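Local coordinates for protein beta-L-arabinobiosidase (Bacteroides thetaiotaomicron, PDB 5MQR) that probably hydrolyses glycosidic bonds of plant pectin in a gut bacterium, with arabinobiosidase and possibly sialidase-like activities, at residues S197-G209 and T215-F228. Sequence-based numbering, arbitrary orientation.
Sequences SFGPIYFIYYNHG and TDYPYFKKSKDREF
A single parallel beta bridge, F203 with Y219, joins the outermost strand 202-206 of a four-stranded sheet to the loop that returns past it toward helix 226-236, with mostly aromatic side chains packing around the bridge. F203 N donates to P218 O at 2.9 Å, and F203 O takes F220 N in return; proline, with no N-H to offer, serves well here as an acceptor. Y202 lies along the loop with its ring edge toward P218 O. Its CD2 packs on P218 CG, while CD1 reaches F228 CE2 at 3.5 Å, the two rings meeting obliquely with their planes at 41°. The phenol oxygen OH passes beside S223 CB to a water, 2.6 Å from Y202 OH, that also binds S223 OG. An alanine in place of Y202 would probably open a gap between P218 and F228 and leave that water without one of its two partners here. Beta-branched I201 sets CG2 anti to the backbone N (CG1 chi1 -61°), laying this methyl over one face of the Y217 ring, 3.8 Å from its centroid, as a CH-pi contact. F203 crosses Y217 at about a right angle and reaches T215 CB with CE2. Beyond the corner at I204, Y206 wedges between T215 and Y219; its buried hydroxyl has no hydrogen-bonding partner in the model. S223 OG accepts D225 N in an ST turn, and D225 OD1 in turn N-caps the helix through F228 N. The four-stranded antiparallel sheet edged by 202-206 is consistent with one blade of the N-terminal beta propeller, and the loop leading to helix 226-236 adds a short parallel bridge along its outer strand.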
ATOM      1  N   SER A 197      27.268 -28.125  18.129  1.00 37.72           N
ATOM      2  CA  SER A 197      28.367 -28.064  19.114  1.00 37.05           C
ATOM      3  C   SER A 197      29.136 -26.727  19.050  1.00 35.44           C
ATOM      4  O   SER A 197      29.054 -25.975  18.071  1.00 35.09           O
ATOM      5  CB  SER A 197      29.326 -29.266  18.973  1.00 37.31           C
ATOM      6  OG  SER A 197      30.101 -29.184  17.802  1.00 37.90           O
ATOM      7  N   PHE A 198      29.861 -26.453  20.121  1.00 34.43           N
ATOM      8  CA  PHE A 198      30.760 -25.308  20.213  1.00 33.34           C
ATOM      9  C   PHE A 198      32.225 -25.735  20.155  1.00 33.45           C
ATOM     10  O   PHE A 198      32.610 -26.809  20.638  1.00 33.72           O
ATOM     11  CB  PHE A 198      30.546 -24.555  21.529  1.00 32.78           C
ATOM     12  CG  PHE A 198      29.118 -24.160  21.814  1.00 31.83           C
ATOM     13  CD1 PHE A 198      28.226 -23.844  20.800  1.00 31.03           C
ATOM     14  CD2 PHE A 198      28.690 -24.050  23.133  1.00 31.52           C
ATOM     15  CE1 PHE A 198      26.932 -23.479  21.092  1.00 30.26           C
ATOM     16  CE2 PHE A 198      27.406 -23.665  23.433  1.00 30.70           C
ATOM     17  CZ  PHE A 198      26.524 -23.376  22.413  1.00 30.52           C
ATOM     18  N   GLY A 199      33.053 -24.869  19.584  1.00 32.62           N
ATOM     19  CA  GLY A 199      34.498 -25.003  19.685  1.00 32.65           C
ATOM     20  C   GLY A 199      35.013 -24.447  20.997  1.00 32.09           C
ATOM     21  O   GLY A 199      34.226 -23.954  21.822  1.00 30.75           O
ATOM     22  N   PRO A 200      36.343 -24.523  21.212  1.00 32.79           N
ATOM     23  CA  PRO A 200      36.829 -24.017  22.492  1.00 32.97           C
ATOM     24  C   PRO A 200      36.763 -22.494  22.581  1.00 32.47           C
ATOM     25  O   PRO A 200      36.670 -21.807  21.559  1.00 32.17           O
ATOM     26  CB  PRO A 200      38.272 -24.547  22.588  1.00 34.02           C
ATOM     27  CG  PRO A 200      38.410 -25.582  21.504  1.00 34.49           C
ATOM     28  CD  PRO A 200      37.396 -25.229  20.453  1.00 33.73           C
ATOM     29  N   ILE A 201      36.732 -22.001  23.816  1.00 32.12           N
ATOM     30  CA  ILE A 201      36.743 -20.581  24.084  1.00 32.07           C
ATOM     31  C   ILE A 201      38.170 -20.052  24.002  1.00 32.53           C
ATOM     32  O   ILE A 201      39.082 -20.638  24.574  1.00 33.14           O
ATOM     33  CB  ILE A 201      36.164 -20.241  25.475  1.00 31.69           C
ATOM     34  CG1 ILE A 201      34.707 -20.710  25.566  1.00 30.98           C
ATOM     35  CG2 ILE A 201      36.241 -18.724  25.721  1.00 31.27           C
ATOM     36  CD1 ILE A 201      34.153 -20.716  26.967  1.00 30.82           C
ATOM     37  N   TYR A 202      38.343 -18.948  23.282  1.00 32.20           N
ATOM     38  CA  TYR A 202      39.598 -18.227  23.284  1.00 33.08           C
ATOM     39  C   TYR A 202      39.376 -16.733  23.542  1.00 32.73           C
ATOM     40  O   TYR A 202      38.293 -16.195  23.301  1.00 31.89           O
ATOM     41  CB  TYR A 202      40.324 -18.379  21.950  1.00 33.66           C
ATOM     42  CG  TYR A 202      40.620 -19.794  21.523  1.00 34.58           C
ATOM     43  CD1 TYR A 202      39.680 -20.539  20.795  1.00 34.51           C
ATOM     44  CD2 TYR A 202      41.852 -20.379  21.787  1.00 35.51           C
ATOM     45  CE1 TYR A 202      39.953 -21.840  20.385  1.00 35.24           C
ATOM     46  CE2 TYR A 202      42.128 -21.670  21.378  1.00 36.30           C
ATOM     47  CZ  TYR A 202      41.177 -22.393  20.679  1.00 36.02           C
ATOM     48  OH  TYR A 202      41.464 -23.665  20.275  1.00 37.03           O
ATOM     49  N   PHE A 203      40.429 -16.083  24.018  1.00 33.31           N
ATOM     50  CA  PHE A 203      40.487 -14.645  24.056  1.00 33.20           C
ATOM     51  C   PHE A 203      40.906 -14.093  22.698  1.00 34.08           C
ATOM     52  O   PHE A 203      41.869 -14.557  22.081  1.00 34.64           O
ATOM     53  CB  PHE A 203      41.476 -14.163  25.106  1.00 33.69           C
ATOM     54  CG  PHE A 203      40.897 -14.071  26.473  1.00 33.20           C
ATOM     55  CD1 PHE A 203      40.272 -12.908  26.890  1.00 32.55           C
ATOM     56  CD2 PHE A 203      40.971 -15.147  27.338  1.00 33.40           C
ATOM     57  CE1 PHE A 203      39.739 -12.804  28.146  1.00 32.31           C
ATOM     58  CE2 PHE A 203      40.437 -15.060  28.605  1.00 33.18           C
ATOM     59  CZ  PHE A 203      39.819 -13.885  29.012  1.00 32.90           C
ATOM     60  N   ILE A 204      40.172 -13.084  22.261  1.00 33.91           N
ATOM     61  CA  ILE A 204      40.500 -12.322  21.072  1.00 34.60           C
ATOM     62  C   ILE A 204      41.088 -10.925  21.424  1.00 35.52           C
ATOM     63  O   ILE A 204      41.803 -10.329  20.609  1.00 35.55           O
ATOM     64  CB  ILE A 204      39.263 -12.222  20.148  1.00 33.62           C
ATOM     65  CG1 ILE A 204      39.658 -11.725  18.751  1.00 34.12           C
ATOM     66  CG2 ILE A 204      38.195 -11.313  20.732  1.00 32.89           C
ATOM     67  CD1 ILE A 204      38.567 -11.848  17.693  1.00 33.42           C
ATOM     68  N   TYR A 205      40.788 -10.409  22.620  1.00 35.75           N
ATOM     69  CA  TYR A 205      41.309  -9.121  23.070  1.00 36.40           C
ATOM     70  C   TYR A 205      41.546  -9.153  24.582  1.00 36.29           C
ATOM     71  O   TYR A 205      40.711  -9.665  25.334  1.00 34.82           O
ATOM     72  CB  TYR A 205      40.318  -8.010  22.710  1.00 36.56           C
ATOM     73  CG  TYR A 205      40.708  -6.644  23.224  1.00 37.77           C
ATOM     74  CD1 TYR A 205      41.532  -5.797  22.469  1.00 38.36           C
ATOM     75  CD2 TYR A 205      40.264  -6.198  24.479  1.00 38.09           C
ATOM     76  CE1 TYR A 205      41.890  -4.534  22.939  1.00 39.11           C
ATOM     77  CE2 TYR A 205      40.618  -4.938  24.971  1.00 39.02           C
ATOM     78  CZ  TYR A 205      41.430  -4.097  24.202  1.00 39.78           C
ATOM     79  OH  TYR A 205      41.782  -2.844  24.704  1.00 39.53           O
ATOM     80  N   TYR A 206      42.686  -8.613  25.007  1.00 36.79           N
ATOM     81  CA  TYR A 206      42.986  -8.443  26.424  1.00 37.46           C
ATOM     82  C   TYR A 206      42.957  -6.973  26.777  1.00 37.48           C
ATOM     83  O   TYR A 206      43.559  -6.142  26.075  1.00 37.63           O
ATOM     84  CB  TYR A 206      44.362  -8.975  26.771  1.00 38.98           C
ATOM     85  CG  TYR A 206      44.530 -10.455  26.542  1.00 39.76           C
ATOM     86  CD1 TYR A 206      43.951 -11.386  27.410  1.00 39.90           C
ATOM     87  CD2 TYR A 206      45.264 -10.927  25.463  1.00 40.59           C
ATOM     88  CE1 TYR A 206      44.112 -12.753  27.213  1.00 40.61           C
ATOM     89  CE2 TYR A 206      45.438 -12.292  25.261  1.00 41.61           C
ATOM     90  CZ  TYR A 206      44.859 -13.197  26.128  1.00 41.31           C
ATOM     91  OH  TYR A 206      45.031 -14.536  25.905  1.00 42.57           O
ATOM     92  N   ASN A 207      42.266  -6.656  27.872  1.00 36.92           N
ATOM     93  CA  ASN A 207      42.376  -5.343  28.479  1.00 37.08           C
ATOM     94  C   ASN A 207      43.752  -5.233  29.123  1.00 37.88           C
ATOM     95  O   ASN A 207      44.375  -6.246  29.448  1.00 37.82           O
ATOM     96  CB  ASN A 207      41.260  -5.108  29.501  1.00 36.70           C
ATOM     97  CG  ASN A 207      39.916  -4.817  28.851  1.00 35.64           C
ATOM     98  OD1 ASN A 207      39.042  -5.673  28.805  1.00 35.68           O
ATOM     99  ND2 ASN A 207      39.744  -3.609  28.366  1.00 35.06           N
ATOM    100  N   HIS A 208      44.214  -3.998  29.293  1.00 38.56           N
ATOM    101  CA  HIS A 208      45.571  -3.716  29.793  1.00 39.81           C
ATOM    102  C   HIS A 208      45.813  -4.448  31.100  1.00 39.41           C
ATOM    103  O   HIS A 208      44.942  -4.489  31.963  1.00 39.07           O
ATOM    104  CB  HIS A 208      45.817  -2.200  29.988  1.00 40.72           C
ATOM    105  CG  HIS A 208      44.935  -1.567  31.025  1.00 40.96           C
ATOM    106  ND1 HIS A 208      45.267  -1.517  32.367  1.00 42.01           N
ATOM    107  CD2 HIS A 208      43.726  -0.973  30.915  1.00 40.56           C
ATOM    108  CE1 HIS A 208      44.298  -0.918  33.034  1.00 41.50           C
ATOM    109  NE2 HIS A 208      43.354  -0.576  32.172  1.00 41.07           N
ATOM    110  N   GLY A 209      46.975  -5.063  31.217  1.00 39.88           N
ATOM    111  CA  GLY A 209      47.328  -5.795  32.420  1.00 40.60           C
ATOM    112  C   GLY A 209      46.980  -7.264  32.355  1.00 40.36           C
ATOM    113  O   GLY A 209      47.538  -8.043  33.118  1.00 40.39           O
ATOM    114  N   THR A 215      45.258 -15.275  32.296  1.00 41.98           N
ATOM    115  CA  THR A 215      43.882 -15.527  31.892  1.00 41.01           C
ATOM    116  C   THR A 215      43.640 -17.028  31.733  1.00 41.10           C
ATOM    117  O   THR A 215      44.581 -17.812  31.580  1.00 40.91           O
ATOM    118  CB  THR A 215      43.535 -14.793  30.590  1.00 40.86           C
ATOM    119  OG1 THR A 215      44.531 -15.058  29.594  1.00 41.91           O
ATOM    120  CG2 THR A 215      43.454 -13.298  30.829  1.00 40.71           C
ATOM    121  N   ASP A 216      42.363 -17.408  31.769  1.00 40.64           N
ATOM    122  CA  ASP A 216      41.945 -18.806  31.922  1.00 40.87           C
ATOM    123  C   ASP A 216      41.464 -19.485  30.641  1.00 40.37           C
ATOM    124  O   ASP A 216      40.962 -20.596  30.695  1.00 40.57           O
ATOM    125  CB  ASP A 216      40.850 -18.883  32.991  1.00 41.11           C
ATOM    126  CG  ASP A 216      41.329 -18.410  34.354  1.00 42.12           C
ATOM    127  OD1 ASP A 216      42.508 -18.636  34.682  1.00 44.49           O
ATOM    128  OD2 ASP A 216      40.529 -17.821  35.107  1.00 42.45           O
ATOM    129  N   TYR A 217      41.600 -18.816  29.499  1.00 39.69           N
ATOM    130  CA  TYR A 217      41.380 -19.434  28.194  1.00 39.42           C
ATOM    131  C   TYR A 217      42.535 -19.009  27.295  1.00 39.51           C
ATOM    132  O   TYR A 217      43.047 -17.915  27.449  1.00 39.44           O
ATOM    133  CB  TYR A 217      40.062 -18.968  27.566  1.00 38.74           C
ATOM    134  CG  TYR A 217      38.824 -19.360  28.330  1.00 38.41           C
ATOM    135  CD1 TYR A 217      38.506 -20.706  28.553  1.00 39.05           C
ATOM    136  CD2 TYR A 217      37.966 -18.392  28.837  1.00 37.70           C
ATOM    137  CE1 TYR A 217      37.363 -21.068  29.276  1.00 38.74           C
ATOM    138  CE2 TYR A 217      36.817 -18.735  29.541  1.00 37.83           C
ATOM    139  CZ  TYR A 217      36.511 -20.069  29.769  1.00 38.26           C
ATOM    140  OH  TYR A 217      35.358 -20.391  30.475  1.00 37.76           O
ATOM    141  N   PRO A 218      42.948 -19.867  26.349  1.00 39.82           N
ATOM    142  CA  PRO A 218      44.087 -19.446  25.526  1.00 40.08           C
ATOM    143  C   PRO A 218      43.756 -18.348  24.523  1.00 39.06           C
ATOM    144  O   PRO A 218      42.583 -18.059  24.232  1.00 38.20           O
ATOM    145  CB  PRO A 218      44.553 -20.744  24.838  1.00 40.92           C
ATOM    146  CG  PRO A 218      43.408 -21.703  24.955  1.00 40.74           C
ATOM    147  CD  PRO A 218      42.570 -21.278  26.126  1.00 40.16           C
ATOM    148  N   TYR A 219      44.807 -17.707  24.037  1.00 39.40           N
ATOM    149  CA  TYR A 219      44.693 -16.700  22.994  1.00 38.99           C
ATOM    150  C   TYR A 219      44.297 -17.366  21.672  1.00 38.58           C
ATOM    151  O   TYR A 219      44.723 -18.480  21.375  1.00 38.73           O
ATOM    152  CB  TYR A 219      46.020 -15.975  22.867  1.00 40.14           C
ATOM    153  CG  TYR A 219      46.039 -14.784  21.948  1.00 40.20           C
ATOM    154  CD1 TYR A 219      45.167 -13.726  22.128  1.00 39.49           C
ATOM    155  CD2 TYR A 219      46.983 -14.701  20.937  1.00 41.23           C
ATOM    156  CE1 TYR A 219      45.211 -12.627  21.299  1.00 40.19           C
ATOM    157  CE2 TYR A 219      47.044 -13.610  20.107  1.00 41.62           C
ATOM    158  CZ  TYR A 219      46.165 -12.577  20.285  1.00 41.26           C
ATOM    159  OH  TYR A 219      46.241 -11.511  19.428  1.00 42.93           O
ATOM    160  N   PHE A 220      43.478 -16.682  20.890  1.00 37.88           N
ATOM    161  CA  PHE A 220      42.877 -17.298  19.708  1.00 38.16           C
ATOM    162  C   PHE A 220      43.904 -17.829  18.698  1.00 39.47           C
ATOM    163  O   PHE A 220      43.629 -18.792  18.008  1.00 38.90           O
ATOM    164  CB  PHE A 220      41.868 -16.358  19.028  1.00 36.93           C
ATOM    165  CG  PHE A 220      42.491 -15.295  18.152  1.00 37.09           C
ATOM    166  CD1 PHE A 220      42.900 -14.079  18.688  1.00 36.97           C
ATOM    167  CD2 PHE A 220      42.632 -15.502  16.778  1.00 37.47           C
ATOM    168  CE1 PHE A 220      43.462 -13.098  17.884  1.00 37.46           C
ATOM    169  CE2 PHE A 220      43.180 -14.518  15.957  1.00 37.81           C
ATOM    170  CZ  PHE A 220      43.605 -13.317  16.512  1.00 37.81           C
ATOM    171  N   LYS A 221      45.084 -17.217  18.638  1.00 40.95           N
ATOM    172  CA  LYS A 221      46.111 -17.661  17.722  1.00 42.82           C
ATOM    173  C   LYS A 221      46.701 -19.028  18.090  1.00 43.99           C
ATOM    174  O   LYS A 221      47.451 -19.582  17.306  1.00 44.38           O
ATOM    175  CB  LYS A 221      47.229 -16.616  17.596  1.00 44.17           C
ATOM    176  CG  LYS A 221      46.813 -15.308  16.909  1.00 44.38           C
ATOM    177  CD  LYS A 221      48.046 -14.553  16.388  1.00 45.86           C
ATOM    178  CE  LYS A 221      47.996 -13.038  16.578  1.00 46.06           C
ATOM    179  NZ  LYS A 221      47.551 -12.277  15.395  1.00 45.78           N
ATOM    180  N   LYS A 222      46.379 -19.572  19.261  1.00 44.18           N
ATOM    181  CA  LYS A 222      46.904 -20.879  19.642  1.00 45.86           C
ATOM    182  C   LYS A 222      46.099 -22.027  19.066  1.00 44.48           C
ATOM    183  O   LYS A 222      46.575 -23.162  19.086  1.00 44.35           O
ATOM    184  CB  LYS A 222      46.978 -21.028  21.160  1.00 47.73           C
ATOM    185  CG  LYS A 222      47.847 -19.976  21.836  1.00 49.54           C
ATOM    186  CD  LYS A 222      49.333 -20.236  21.651  1.00 51.89           C
ATOM    187  CE  LYS A 222      50.057 -18.968  21.204  1.00 53.31           C
ATOM    188  NZ  LYS A 222      51.491 -19.083  21.555  1.00 54.65           N
ATOM    189  N   SER A 223      44.893 -21.751  18.576  1.00 42.49           N
ATOM    190  CA  SER A 223      44.100 -22.779  17.906  1.00 42.28           C
ATOM    191  C   SER A 223      44.861 -23.354  16.727  1.00 43.44           C
ATOM    192  O   SER A 223      45.487 -22.621  15.975  1.00 43.22           O
ATOM    193  CB  SER A 223      42.776 -22.217  17.388  1.00 40.79           C
ATOM    194  OG  SER A 223      41.993 -23.213  16.757  1.00 40.13           O
ATOM    195  N   LYS A 224      44.770 -24.667  16.564  1.00 44.80           N
ATOM    196  CA  LYS A 224      45.325 -25.354  15.391  1.00 46.60           C
ATOM    197  C   LYS A 224      44.373 -25.365  14.191  1.00 45.20           C
ATOM    198  O   LYS A 224      44.695 -25.924  13.147  1.00 44.92           O
ATOM    199  CB  LYS A 224      45.687 -26.771  15.765  1.00 48.84           C
ATOM    200  CG  LYS A 224      46.814 -26.832  16.769  1.00 51.23           C
ATOM    201  CD  LYS A 224      46.595 -27.969  17.745  1.00 53.27           C
ATOM    202  CE  LYS A 224      47.922 -28.461  18.299  1.00 55.88           C
ATOM    203  NZ  LYS A 224      47.719 -29.711  19.087  1.00 57.49           N
ATOM    204  N   ASP A 225      43.209 -24.734  14.348  1.00 43.71           N
ATOM    205  CA  ASP A 225      42.237 -24.585  13.276  1.00 43.47           C
ATOM    206  C   ASP A 225      42.542 -23.266  12.548  1.00 43.15           C
ATOM    207  O   ASP A 225      42.128 -22.198  12.963  1.00 42.48           O
ATOM    208  CB  ASP A 225      40.839 -24.647  13.893  1.00 42.33           C
ATOM    209  CG  ASP A 225      39.730 -24.735  12.875  1.00 42.54           C
ATOM    210  OD1 ASP A 225      39.847 -24.207  11.741  1.00 42.77           O
ATOM    211  OD2 ASP A 225      38.681 -25.305  13.248  1.00 42.75           O
ATOM    212  N   ARG A 226      43.291 -23.359  11.462  1.00 44.76           N
ATOM    213  CA  ARG A 226      43.751 -22.182  10.702  1.00 45.66           C
ATOM    214  C   ARG A 226      42.623 -21.281  10.279  1.00 42.75           C
ATOM    215  O   ARG A 226      42.771 -20.070  10.310  1.00 41.98           O
ATOM    216  CB  ARG A 226      44.534 -22.588   9.445  1.00 48.60           C
ATOM    217  CG  ARG A 226      45.938 -23.111   9.726  1.00 52.89           C
ATOM    218  CD  ARG A 226      46.734 -23.214   8.429  1.00 56.76           C
ATOM    219  NE  ARG A 226      48.141 -23.581   8.637  1.00 61.27           N
ATOM    220  CZ  ARG A 226      49.133 -23.433   7.731  1.00 65.18           C
ATOM    221  NH1 ARG A 226      48.909 -22.894   6.516  1.00 65.71           N
ATOM    222  NH2 ARG A 226      50.380 -23.825   8.040  1.00 66.16           N
ATOM    223  N   GLU A 227      41.518 -21.884   9.849  1.00 40.84           N
ATOM    224  CA  GLU A 227      40.375 -21.134   9.347  1.00 39.40           C
ATOM    225  C   GLU A 227      39.606 -20.410  10.451  1.00 37.38           C
ATOM    226  O   GLU A 227      39.035 -19.356  10.203  1.00 36.53           O
ATOM    227  CB  GLU A 227      39.437 -22.034   8.525  1.00 39.58           C
ATOM    228  CG  GLU A 227      40.051 -22.488   7.201  1.00 41.21           C
ATOM    229  CD  GLU A 227      40.412 -21.334   6.269  1.00 41.25           C
ATOM    230  OE1 GLU A 227      39.547 -20.445   6.044  1.00 40.94           O
ATOM    231  OE2 GLU A 227      41.562 -21.326   5.781  1.00 42.08           O
ATOM    232  N   PHE A 228      39.594 -20.982  11.658  1.00 36.41           N
ATOM    233  CA  PHE A 228      39.072 -20.285  12.832  1.00 35.12           C
ATOM    234  C   PHE A 228      39.937 -19.047  13.150  1.00 34.92           C
ATOM    235  O   PHE A 228      39.408 -17.988  13.377  1.00 33.68           O
ATOM    236  CB  PHE A 228      38.999 -21.228  14.036  1.00 34.45           C
ATOM    237  CG  PHE A 228      38.728 -20.533  15.319  1.00 33.47           C
ATOM    238  CD1 PHE A 228      37.443 -20.146  15.642  1.00 32.49           C
ATOM    239  CD2 PHE A 228      39.766 -20.238  16.201  1.00 33.68           C
ATOM    240  CE1 PHE A 228      37.184 -19.485  16.829  1.00 31.93           C
ATOM    241  CE2 PHE A 228      39.518 -19.584  17.392  1.00 33.18           C
ATOM    242  CZ  PHE A 228      38.217 -19.204  17.704  1.00 32.29           C
TER
HETATM  243  O   HOH W   1      40.196 -24.569  18.177  1.00 28.14           O